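Side-chain contacts in putative TetR-family transcriptional regulator (Rhodococcus sp., PDB 2G3B), which is probably a dimeric transcriptional repressor of the TetR family that binds regulatory DNA through an N-terminal helix-turn-helix domain: residues Ala11-Ile16 with Asn56-Arg61; Asp28-Glu31 with Ser36-Leu39; Ala124-Ile129 with Asp147-Ala152; Glu160-Arg165 with Arg177-Gly182. One frame throughout, in Å; residues are numbered along the deposited sequence.

Contact 1 of 4, residues Ala11-Ile16 with Asn56-Arg61; sequences ASATAI and NYINDR
Ile-58 and Arg-61 of helix 47-66 both reach Ala-13 of helix 2-23, and its single methyl carries the first helix's side of the contact. Following the second helix from its start here, Tyr-57 links the two helices outside the contact proper, its hydroxyl making a weak hydrogen bond to Asp-6 of helix 2-23. One residue on, Ile-58 makes the apolar part of the contact. Its CG1 is turned beside its own backbone N (chi1 -69°), which places that methylene 4.1 Å from Ala-13 CB. The CA atoms of Ala-13 and Ile-58 are 7.0 Å apart, a closeness made possible by the small alanine.

Almost one turn on comes Arg-61. A bend at chi3 (62°) brings the guanidinium back toward helix 2-23, where NH2 comes to 3.7 Å from Ala-13 CB, the group standing obliquely to the methyl. The methyl therefore has an isoleucine branch and an arginine nitrogen for neighbours, and no hydrogen bond joins the two segments. The charge is met elsewhere: Arg-61 NH2 forms a salt bridge with Glu-96, and NE is hydrogen-bonded to Asn-97.

Both of those partners lie on helix 92-110, which also touches Ala-13 and Ile-58 and so lies against both helices here. Helix 26-33 packs on Ala-11 and Ser-12, while helix 115-139 meets Asn-59. Helix 47-66 thus runs from the DNA-binding domain into the C-terminal core, as in other TetR regulators.

Contact 2 of 4, residues Asp28-Glu31 with Ser36-Leu39; sequences DVAE and SPGL
Ala-30 and Pro-37 face each other across the turn of the predicted helix-turn-helix motif, the first on helix 26-33 and the second in the opening turn of helix 37-44. By its place in the TetR fold, the latter would be the recognition helix.

Van der Waals packing is all that joins the two segments. The methyl of Ala-30 sits against the peptide linking Ser-36 to Pro-37: its CB is 3.7 Å from Pro-37 N and 3.9 Å from Ser-36 C. It also touches the proline ring, with Ala-30 CB 4.1 Å from Pro-37 CD. Because alanine has nothing beyond CB, the backbones come close, and the CA atoms of Ala-30 and Pro-37 lie 5.5 Å apart. Ala-30 also packs on Val-35 in the turn itself, and Val-29, on another side of the same helix, is buried against Ile-8, Ala-11 and Ser-12 of helix 2-23.

No hydrogen bond crosses; the bonds that shape this end of the contact lie inside 36-39. Pro-37 takes the first position of its helix, where the lack of an N-H costs nothing. Ser-36 is the N-cap; its side chain leaves Ala-30 behind and turns to its own helix. Leu-39 N makes a weak bond to Ser-36 O, and with chi1 at 72° Ser-36 OG accepts from Leu-39 N as well, at 3.0 Å in a somewhat bent bond, N-H...O 149°.

Contact 3 of 4, residues Ala124-Ile129 with Asp147-Ala152; sequences AWVSEI and DPQPTA
Val-126 and Ile-129, almost one turn apart on helix 115-139, hold the methyl of Ala-152 from helix 148-167 between them. The two short helical segments approach to 8.7 Å between axes, their directions 119° apart.

Apolar contacts dominate. Val-126 CG1 is anti to the backbone N (chi1 168°) and lies 3.8 Å from Ala-152 CB; Ile-129 offers its CG2 branch, 3.7 Å from Ala-152 CB, while the rest of its chain leads off elsewhere. The tightest approach involves backbone, with Val-126 O 3.4 Å from Ala-152 CB. On the exposed side, the bent side chain of Gln-149 crosses Val-126 at about a right angle, leaving Gln-149 OE1 4.0 Å from Val-126 CG1. Arg-165 of the second subunit packs on Val-126, so the dimer partner borders this joint.

Polar bonding is internal to the second helix's start. Thr-151 OG1 donates to Asp-147 O at 2.7 Å from above the carbonyl plane, 44° out of it, and Thr-151 N shares the same acceptor.

With no hydrogen bond or charge pair between the segments, the contact rests on van der Waals packing and the burial of apolar side chains, the small alanine letting two branched side chains close around it.

Contact 4 of 4, residues Glu160-Arg165 with Arg177-Gly182; sequences EGLSGR and RSHLLG
Leu-162 of helix 148-167 and Leu-180 of helix 173-188 form the tight half of this contact. They come from facing helices and slide past each other in opposite directions, so the end of one lies alongside the branch point of the other: Leu-162 CD1 is 3.8 Å from Leu-180 CG and 3.9 Å from Leu-180 CD2. In Leu-162 the branch carbon CG is turned beside the backbone N (chi1 -72°), which carries both methyls into the gap. Leu-180 meets only the first of these, CD1, using its CG and CD2. The CA atoms of this pair are 8.8 Å apart, a spacing filled by two full leucine side chains.

The other methyl of Leu-162 makes the looser half. It comes to the edge of the His-179 ring, near the ring plane, with Leu-162 CD2 4.4 Å from His-179 CD2, a light touch without stacking. His-179 is buried all the same, with Ile-171 of its own chain and Thr-154 of the second subunit for neighbours. Ser-178 and Leu-181 of helix 173-188, which take no part, are exposed.

Helices 148-167 and 173-188 are the pair that builds the four-helix dimer interface of TetR regulators, and Leu-162 also packs on Ala-157 of the second subunit. Nearby, Glu-160 and Arg-165 exchange salt bridges with Arg-165 and Glu-160 of the second subunit, Glu-160 being held within its own chain by Arg-105 of helix 92-110. Within the chain, Leu-180 also packs on Leu-85 of helix 76-86 and on Leu-158 and Val-159 of helix 148-167.

How the contacts relate
The four contacts trace a path from the predicted DNA-binding head to the dimer interface. Contacts 1 and 2, with centres 16 Å apart, touch through Ser-12 OG and Val-29 CG1 at 3.3 Å, so helix 2-23, one side of contact 1, also packs against the first helix of contact 2. Contact 1 meets contact 3 where Asn-59 OD1 lies 3.9 Å from Trp-125 CB; Asn-59 also binds a glycerol, probably from the crystallisation liquor. Contacts 3 and 4 share helix 148-167, have centres 17 Å apart and both border the second subunit. Contact 2 is remote from the two of them, about 36 Å between centres. Helix 47-66, which touches contact 3 through Asn-59, links head and core.

Contact 1 of 4, residues Ala11-Ile16 with Asn56-Arg61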
loop_
_atom_site.group_PDB
_atom_site.type_symbol
_atom_site.label_atom_id
_atom_site.label_comp_id
_atom_site.label_asym_id
_atom_site.label_seq_id
_atom_site.Cartn_x
_atom_site.Cartn_y
_atom_site.Cartn_z
ATOM N N ALA A 11 -7.439 -22.317 -0.274
ATOM C CA ALA A 11 -7.153 -22.366 -1.713
ATOM C C ALA A 11 -7.423 -21.015 -2.371
ATOM O O ALA A 11 -6.746 -20.618 -3.313
ATOM C CB ALA A 11 -8.028 -23.500 -2.394
ATOM N N SER A 12 -8.422 -20.297 -1.877
ATOM C CA SER A 12 -8.739 -18.980 -2.408
ATOM C C SER A 12 -7.631 -17.988 -2.096
ATOM O O SER A 12 -7.222 -17.246 -2.980
ATOM C CB SER A 12 -10.097 -18.493 -1.851
ATOM O OG SER A 12 -11.130 -19.368 -2.335
ATOM N N ALA A 13 -7.144 -17.993 -0.856
ATOM C CA ALA A 13 -5.978 -17.169 -0.471
ATOM C C ALA A 13 -4.744 -17.380 -1.385
ATOM O O ALA A 13 -4.115 -16.404 -1.848
ATOM C CB ALA A 13 -5.622 -17.432 1.008
ATOM N N THR A 14 -4.406 -18.638 -1.663
ATOM C CA THR A 14 -3.308 -18.956 -2.581
ATOM C C THR A 14 -3.510 -18.460 -4.031
ATOM O O THR A 14 -2.600 -17.897 -4.613
ATOM C CB THR A 14 -3.070 -20.491 -2.591
ATOM O OG1 THR A 14 -2.886 -20.916 -1.238
ATOM C CG2 THR A 14 -1.838 -20.873 -3.452
ATOM N N ALA A 15 -4.695 -18.705 -4.596
ATOM C CA ALA A 15 -5.081 -18.210 -5.908
ATOM C C ALA A 15 -4.997 -16.702 -5.993
ATOM O O ALA A 15 -4.399 -16.109 -6.917
ATOM C CB ALA A 15 -6.522 -18.712 -6.245
ATOM N N ILE A 16 -5.545 -16.051 -5.004
ATOM C CA ILE A 16 -5.421 -14.607 -4.978
ATOM C C ILE A 16 -3.970 -14.132 -4.899
ATOM O O ILE A 16 -3.582 -13.260 -5.683
ATOM C CB ILE A 16 -6.277 -13.980 -3.892
ATOM C CG1 ILE A 16 -7.770 -14.332 -4.168
ATOM C CG2 ILE A 16 -6.064 -12.414 -3.909
ATOM C CD1 ILE A 16 -8.707 -14.100 -2.955
ATOM N N ASN A 56 -11.866 -12.095 5.052
ATOM C CA ASN A 56 -11.954 -12.333 6.495
ATOM C C ASN A 56 -11.040 -13.488 6.970
ATOM O O ASN A 56 -10.448 -13.413 8.059
ATOM C CB ASN A 56 -13.398 -12.582 6.911
ATOM C CG ASN A 56 -14.186 -11.299 7.050
ATOM O OD1 ASN A 56 -13.635 -10.222 7.440
ATOM N ND2 ASN A 56 -15.455 -11.373 6.696
ATOM N N TYR A 57 -10.961 -14.548 6.168
ATOM C CA TYR A 57 -10.048 -15.673 6.410
ATOM C C TYR A 57 -8.578 -15.191 6.577
ATOM O O TYR A 57 -7.918 -15.538 7.549
ATOM C CB TYR A 57 -10.176 -16.654 5.247
ATOM C CG TYR A 57 -9.342 -17.913 5.428
ATOM C CD1 TYR A 57 -9.778 -18.921 6.268
ATOM C CD2 TYR A 57 -8.090 -18.037 4.812
ATOM C CE1 TYR A 57 -9.012 -20.067 6.471
ATOM C CE2 TYR A 57 -7.310 -19.187 5.009
ATOM C CZ TYR A 57 -7.796 -20.192 5.829
ATOM O OH TYR A 57 -7.071 -21.358 6.036
ATOM N N ILE A 58 -8.107 -14.388 5.624
ATOM C CA ILE A 58 -6.744 -13.820 5.606
ATOM C C ILE A 58 -6.532 -12.961 6.875
ATOM O O ILE A 58 -5.475 -13.054 7.566
ATOM C CB ILE A 58 -6.546 -12.998 4.297
ATOM C CG1 ILE A 58 -6.525 -13.967 3.081
ATOM C CG2 ILE A 58 -5.292 -12.168 4.328
ATOM C CD1 ILE A 58 -6.847 -13.259 1.757
ATOM N N ASN A 59 -7.553 -12.169 7.191
ATOM C CA ASN A 59 -7.484 -11.325 8.426
ATOM C C ASN A 59 -7.437 -12.176 9.706
ATOM O O ASN A 59 -6.643 -11.892 10.609
ATOM C CB ASN A 59 -8.645 -10.342 8.513
ATOM C CG ASN A 59 -8.477 -9.313 9.672
ATOM O OD1 ASN A 59 -7.420 -8.719 9.818
ATOM N ND2 ASN A 59 -9.477 -9.198 10.510
ATOM N N ASP A 60 -8.285 -13.200 9.781
ATOM C CA ASP A 60 -8.215 -14.188 10.854
ATOM C C ASP A 60 -6.864 -14.873 10.957
ATOM O O ASP A 60 -6.358 -15.032 12.051
ATOM C CB ASP A 60 -9.304 -15.262 10.714
ATOM C CG ASP A 60 -10.701 -14.710 10.994
ATOM O OD1 ASP A 60 -10.826 -13.575 11.521
ATOM O OD2 ASP A 60 -11.673 -15.390 10.680
ATOM N N ARG A 61 -6.295 -15.272 9.824
ATOM C CA ARG A 61 -4.950 -15.843 9.802
ATOM C C ARG A 61 -3.870 -14.850 10.304
ATOM O O ARG A 61 -2.968 -15.244 11.086
ATOM C CB ARG A 61 -4.616 -16.325 8.382
ATOM C CG ARG A 61 -3.669 -17.510 8.335
ATOM C CD ARG A 61 -3.816 -18.337 7.037
ATOM N NE ARG A 61 -3.494 -17.538 5.850
ATOM C CZ ARG A 61 -3.328 -18.051 4.648
ATOM N NH1 ARG A 61 -3.487 -19.381 4.489
ATOM N NH2 ARG A 61 -3.028 -17.245 3.623
#

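Contact 2 of 4, residues Asp28-Glu31 with Ser36-Leu39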
loop_
_atom_site.group_PDB
_atom_site.type_symbol
_atom_site.label_atom_id
_atom_site.label_comp_id
_atom_site.label_asym_id
_atom_site.label_seq_id
_atom_site.Cartn_x
_atom_site.Cartn_y
_atom_site.Cartn_z
ATOM N N ASP A 28 -11.110 -23.905 -10.317
ATOM C CA ASP A 28 -9.758 -24.229 -9.893
ATOM C C ASP A 28 -9.638 -24.286 -8.356
ATOM O O ASP A 28 -9.080 -25.265 -7.805
ATOM C CB ASP A 28 -8.736 -23.259 -10.510
ATOM C CG ASP A 28 -8.772 -23.265 -12.040
ATOM O OD1 ASP A 28 -9.010 -24.339 -12.659
ATOM O OD2 ASP A 28 -8.554 -22.195 -12.634
ATOM N N VAL A 29 -10.188 -23.265 -7.692
ATOM C CA VAL A 29 -10.280 -23.201 -6.224
ATOM C C VAL A 29 -10.954 -24.448 -5.682
ATOM O O VAL A 29 -10.419 -25.169 -4.820
ATOM C CB VAL A 29 -11.101 -21.963 -5.760
ATOM C CG1 VAL A 29 -11.384 -22.038 -4.233
ATOM C CG2 VAL A 29 -10.349 -20.700 -6.069
ATOM N N ALA A 30 -12.125 -24.735 -6.217
ATOM C CA ALA A 30 -12.827 -25.941 -5.787
ATOM C C ALA A 30 -12.006 -27.228 -6.048
ATOM O O ALA A 30 -11.931 -28.110 -5.179
ATOM C CB ALA A 30 -14.191 -25.965 -6.423
ATOM N N GLU A 31 -11.378 -27.357 -7.216
ATOM C CA GLU A 31 -10.491 -28.513 -7.465
ATOM C C GLU A 31 -9.332 -28.551 -6.444
ATOM O O GLU A 31 -9.096 -29.571 -5.810
ATOM C CB GLU A 31 -9.924 -28.481 -8.877
ATOM C CG GLU A 31 -10.762 -29.137 -9.915
ATOM N N SER A 36 -16.631 -29.649 -4.802
ATOM C CA SER A 36 -17.315 -29.318 -6.032
ATOM C C SER A 36 -17.569 -27.816 -6.062
ATOM O O SER A 36 -17.790 -27.200 -5.037
ATOM C CB SER A 36 -18.660 -30.037 -6.098
ATOM O OG SER A 36 -19.552 -29.419 -5.168
ATOM N N PRO A 37 -17.588 -27.220 -7.264
ATOM C CA PRO A 37 -18.088 -25.848 -7.412
ATOM C C PRO A 37 -19.429 -25.613 -6.677
ATOM O O PRO A 37 -19.565 -24.584 -6.047
ATOM C CB PRO A 37 -18.276 -25.728 -8.929
ATOM C CG PRO A 37 -17.146 -26.597 -9.464
ATOM C CD PRO A 37 -17.126 -27.794 -8.547
ATOM N N GLY A 38 -20.388 -26.559 -6.720
ATOM C CA GLY A 38 -21.703 -26.361 -6.095
ATOM C C GLY A 38 -21.594 -26.195 -4.569
ATOM O O GLY A 38 -22.386 -25.459 -3.922
ATOM N N LEU A 39 -20.623 -26.865 -3.965
ATOM C CA LEU A 39 -20.465 -26.685 -2.495
ATOM C C LEU A 39 -19.976 -25.296 -2.216
ATOM O O LEU A 39 -20.395 -24.660 -1.224
ATOM C CB LEU A 39 -19.512 -27.688 -1.880
ATOM C CG LEU A 39 -19.308 -27.556 -0.363
ATOM C CD1 LEU A 39 -20.582 -27.962 0.421
ATOM C CD2 LEU A 39 -18.126 -28.320 0.094
#

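Contact 3 of 4, residues Ala124-Ile129 with Asp147-Ala152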
loop_
_atom_site.group_PDB
_atom_site.type_symbol
_atom_site.label_atom_id
_atom_site.label_comp_id
_atom_site.label_asym_id
_atom_site.label_seq_id
_atom_site.Cartn_x
_atom_site.Cartn_y
_atom_site.Cartn_z
ATOM N N ALA A 124 -11.823 -3.903 11.021
ATOM C CA ALA A 124 -11.607 -4.861 12.095
ATOM C C ALA A 124 -10.123 -4.897 12.541
ATOM O O ALA A 124 -9.829 -4.893 13.732
ATOM C CB ALA A 124 -12.096 -6.261 11.629
ATOM N N TRP A 125 -9.205 -4.871 11.584
ATOM C CA TRP A 125 -7.779 -4.814 11.895
ATOM C C TRP A 125 -7.447 -3.513 12.630
ATOM O O TRP A 125 -6.789 -3.507 13.695
ATOM C CB TRP A 125 -6.972 -4.921 10.583
ATOM C CG TRP A 125 -5.480 -4.817 10.703
ATOM C CD1 TRP A 125 -4.702 -5.054 11.827
ATOM C CD2 TRP A 125 -4.569 -4.442 9.645
ATOM N NE1 TRP A 125 -3.346 -4.822 11.495
ATOM C CE2 TRP A 125 -3.258 -4.435 10.184
ATOM C CE3 TRP A 125 -4.756 -4.055 8.305
ATOM C CZ2 TRP A 125 -2.125 -4.111 9.416
ATOM C CZ3 TRP A 125 -3.647 -3.717 7.535
ATOM C CH2 TRP A 125 -2.346 -3.745 8.090
ATOM N N VAL A 126 -7.886 -2.417 12.057
ATOM C CA VAL A 126 -7.704 -1.093 12.680
ATOM C C VAL A 126 -8.206 -1.054 14.152
ATOM O O VAL A 126 -7.553 -0.512 15.045
ATOM C CB VAL A 126 -8.448 -0.044 11.823
ATOM C CG1 VAL A 126 -8.539 1.320 12.584
ATOM C CG2 VAL A 126 -7.661 0.189 10.476
ATOM N N SER A 127 -9.360 -1.665 14.393
ATOM C CA SER A 127 -9.986 -1.686 15.709
ATOM C C SER A 127 -9.164 -2.406 16.762
ATOM O O SER A 127 -9.157 -2.000 17.926
ATOM C CB SER A 127 -11.408 -2.271 15.605
ATOM O OG SER A 127 -12.099 -2.122 16.810
ATOM N N GLU A 128 -8.441 -3.464 16.377
ATOM C CA GLU A 128 -7.570 -4.152 17.349
ATOM C C GLU A 128 -6.503 -3.200 17.805
ATOM O O GLU A 128 -6.174 -3.144 18.988
ATOM C CB GLU A 128 -6.838 -5.342 16.716
ATOM C CG GLU A 128 -7.692 -6.346 16.052
ATOM C CD GLU A 128 -6.826 -7.463 15.341
ATOM O OE1 GLU A 128 -5.585 -7.493 15.516
ATOM O OE2 GLU A 128 -7.388 -8.279 14.610
ATOM N N ILE A 129 -5.954 -2.438 16.858
ATOM C CA ILE A 129 -4.908 -1.477 17.171
ATOM C C ILE A 129 -5.454 -0.278 17.953
ATOM O O ILE A 129 -4.871 0.120 18.978
ATOM C CB ILE A 129 -4.202 -0.971 15.894
ATOM C CG1 ILE A 129 -3.480 -2.114 15.156
ATOM C CG2 ILE A 129 -3.203 0.138 16.256
ATOM C CD1 ILE A 129 -2.292 -2.703 15.979
ATOM N N ASP A 147 -5.008 10.628 19.171
ATOM C CA ASP A 147 -6.365 10.220 18.854
ATOM C C ASP A 147 -6.236 8.762 18.369
ATOM O O ASP A 147 -5.532 8.477 17.350
ATOM C CB ASP A 147 -6.998 11.165 17.806
ATOM C CG ASP A 147 -8.535 10.969 17.641
ATOM O OD1 ASP A 147 -9.164 10.113 18.323
ATOM O OD2 ASP A 147 -9.130 11.688 16.794
ATOM N N PRO A 148 -6.826 7.821 19.149
ATOM C CA PRO A 148 -6.764 6.369 18.915
ATOM C C PRO A 148 -7.080 5.942 17.494
ATOM O O PRO A 148 -6.284 5.228 16.897
ATOM C CB PRO A 148 -7.824 5.807 19.868
ATOM C CG PRO A 148 -7.823 6.786 21.024
ATOM C CD PRO A 148 -7.552 8.143 20.403
ATOM N N GLN A 149 -8.222 6.371 16.970
ATOM C CA GLN A 149 -8.675 5.938 15.666
ATOM C C GLN A 149 -7.698 6.362 14.553
ATOM O O GLN A 149 -7.190 5.520 13.825
ATOM C CB GLN A 149 -10.106 6.447 15.415
ATOM C CG GLN A 149 -10.551 6.414 13.971
ATOM C CD GLN A 149 -10.794 5.027 13.569
ATOM O OE1 GLN A 149 -10.726 4.144 14.416
ATOM N NE2 GLN A 149 -11.061 4.792 12.278
ATOM N N PRO A 150 -7.409 7.669 14.420
ATOM C CA PRO A 150 -6.408 8.084 13.422
ATOM C C PRO A 150 -5.047 7.434 13.530
ATOM O O PRO A 150 -4.438 7.130 12.501
ATOM C CB PRO A 150 -6.297 9.591 13.673
ATOM C CG PRO A 150 -7.661 9.918 14.133
ATOM C CD PRO A 150 -8.015 8.843 15.062
ATOM N N THR A 151 -4.555 7.249 14.744
ATOM C CA THR A 151 -3.275 6.589 14.986
ATOM C C THR A 151 -3.280 5.131 14.473
ATOM O O THR A 151 -2.316 4.669 13.851
ATOM C CB THR A 151 -2.902 6.660 16.471
ATOM O OG1 THR A 151 -2.864 8.056 16.890
ATOM C CG2 THR A 151 -1.505 6.099 16.700
ATOM N N ALA A 152 -4.377 4.431 14.728
ATOM C CA ALA A 152 -4.520 3.028 14.342
ATOM C C ALA A 152 -4.643 2.960 12.847
ATOM O O ALA A 152 -4.058 2.079 12.225
ATOM C CB ALA A 152 -5.762 2.429 15.008
#

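Contact 4 of 4, residues Glu160-Arg165 with Arg177-Gly182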
loop_
_atom_site.group_PDB
_atom_site.type_symbol
_atom_site.label_atom_id
_atom_site.label_comp_id
_atom_site.label_asym_id
_atom_site.label_seq_id
_atom_site.Cartn_x
_atom_site.Cartn_y
_atom_site.Cartn_z
ATOM N N GLU A 160 0.750 -1.533 5.510
ATOM C CA GLU A 160 0.410 -1.823 4.124
ATOM C C GLU A 160 1.412 -1.196 3.132
ATOM O O GLU A 160 1.796 -1.816 2.166
ATOM C CB GLU A 160 -1.016 -1.281 3.838
ATOM C CG GLU A 160 -2.125 -2.215 4.412
ATOM C CD GLU A 160 -3.494 -1.878 3.803
ATOM O OE1 GLU A 160 -3.614 -1.807 2.553
ATOM O OE2 GLU A 160 -4.451 -1.674 4.553
ATOM N N GLY A 161 1.804 0.046 3.377
ATOM C CA GLY A 161 2.798 0.703 2.501
ATOM C C GLY A 161 4.155 0.013 2.554
ATOM O O GLY A 161 4.791 -0.183 1.491
ATOM N N LEU A 162 4.619 -0.331 3.756
ATOM C CA LEU A 162 5.880 -1.065 3.856
ATOM C C LEU A 162 5.772 -2.414 3.190
ATOM O O LEU A 162 6.719 -2.832 2.534
ATOM C CB LEU A 162 6.287 -1.282 5.317
ATOM C CG LEU A 162 6.760 0.021 6.015
ATOM C CD1 LEU A 162 6.887 -0.184 7.517
ATOM C CD2 LEU A 162 8.105 0.489 5.430
ATOM N N SER A 163 4.649 -3.108 3.421
ATOM C CA SER A 163 4.437 -4.446 2.818
ATOM C C SER A 163 4.448 -4.396 1.287
ATOM O O SER A 163 4.998 -5.292 0.645
ATOM C CB SER A 163 3.124 -5.056 3.291
ATOM O OG SER A 163 3.206 -5.239 4.727
ATOM N N GLY A 164 3.886 -3.328 0.718
ATOM C CA GLY A 164 3.885 -3.180 -0.752
ATOM C C GLY A 164 5.313 -3.128 -1.283
ATOM O O GLY A 164 5.613 -3.716 -2.333
ATOM N N ARG A 165 6.203 -2.400 -0.600
ATOM C CA ARG A 165 7.611 -2.323 -1.011
ATOM C C ARG A 165 8.361 -3.625 -0.752
ATOM O O ARG A 165 9.214 -4.064 -1.536
ATOM C CB ARG A 165 8.262 -1.191 -0.199
ATOM C CG ARG A 165 7.741 0.209 -0.632
ATOM C CD ARG A 165 8.728 1.281 -0.179
ATOM N NE ARG A 165 8.116 2.617 -0.412
ATOM C CZ ARG A 165 8.438 3.702 0.278
ATOM N NH1 ARG A 165 9.343 3.591 1.260
ATOM N NH2 ARG A 165 7.859 4.874 -0.016
ATOM N N ARG A 177 10.873 -4.437 9.447
ATOM C CA ARG A 177 10.626 -4.661 10.884
ATOM C C ARG A 177 11.241 -3.581 11.759
ATOM O O ARG A 177 10.599 -3.120 12.705
ATOM C CB ARG A 177 11.109 -6.081 11.270
ATOM C CG ARG A 177 10.197 -7.135 10.591
ATOM C CD ARG A 177 10.804 -8.614 10.678
ATOM N NE ARG A 177 10.981 -9.020 12.097
ATOM C CZ ARG A 177 9.992 -9.500 12.851
ATOM N NH1 ARG A 177 8.752 -9.603 12.369
ATOM N NH2 ARG A 177 10.238 -9.879 14.079
ATOM N N SER A 178 12.472 -3.194 11.436
ATOM C CA SER A 178 13.188 -2.206 12.223
ATOM C C SER A 178 12.425 -0.916 12.087
ATOM O O SER A 178 12.313 -0.190 13.066
ATOM C CB SER A 178 14.589 -1.947 11.687
ATOM O OG SER A 178 15.259 -1.033 12.584
ATOM N N HIS A 179 11.897 -0.595 10.881
ATOM C CA HIS A 179 11.222 0.747 10.743
ATOM C C HIS A 179 9.917 0.786 11.534
ATOM O O HIS A 179 9.539 1.830 12.117
ATOM C CB HIS A 179 10.885 1.063 9.275
ATOM C CG HIS A 179 12.071 1.145 8.354
ATOM N ND1 HIS A 179 13.348 1.407 8.790
ATOM C CD2 HIS A 179 12.162 0.983 7.007
ATOM C CE1 HIS A 179 14.179 1.379 7.768
ATOM N NE2 HIS A 179 13.474 1.181 6.671
ATOM N N LEU A 180 9.207 -0.343 11.549
ATOM C CA LEU A 180 7.987 -0.438 12.359
ATOM C C LEU A 180 8.296 -0.267 13.828
ATOM O O LEU A 180 7.552 0.398 14.563
ATOM C CB LEU A 180 7.253 -1.783 12.156
ATOM C CG LEU A 180 6.436 -1.895 10.860
ATOM C CD1 LEU A 180 6.011 -3.352 10.672
ATOM C CD2 LEU A 180 5.215 -1.019 10.919
ATOM N N LEU A 181 9.409 -0.849 14.271
ATOM C CA LEU A 181 9.809 -0.644 15.675
ATOM C C LEU A 181 10.077 0.798 15.949
ATOM O O LEU A 181 9.727 1.285 17.028
ATOM C CB LEU A 181 11.092 -1.422 16.002
ATOM C CG LEU A 181 11.027 -2.902 16.323
ATOM C CD1 LEU A 181 12.489 -3.470 16.442
ATOM C CD2 LEU A 181 10.220 -3.179 17.617
ATOM N N GLY A 182 10.768 1.478 15.037
ATOM C CA GLY A 182 11.124 2.918 15.292
ATOM C C GLY A 182 9.837 3.748 15.311
ATOM O O GLY A 182 9.669 4.624 16.168
#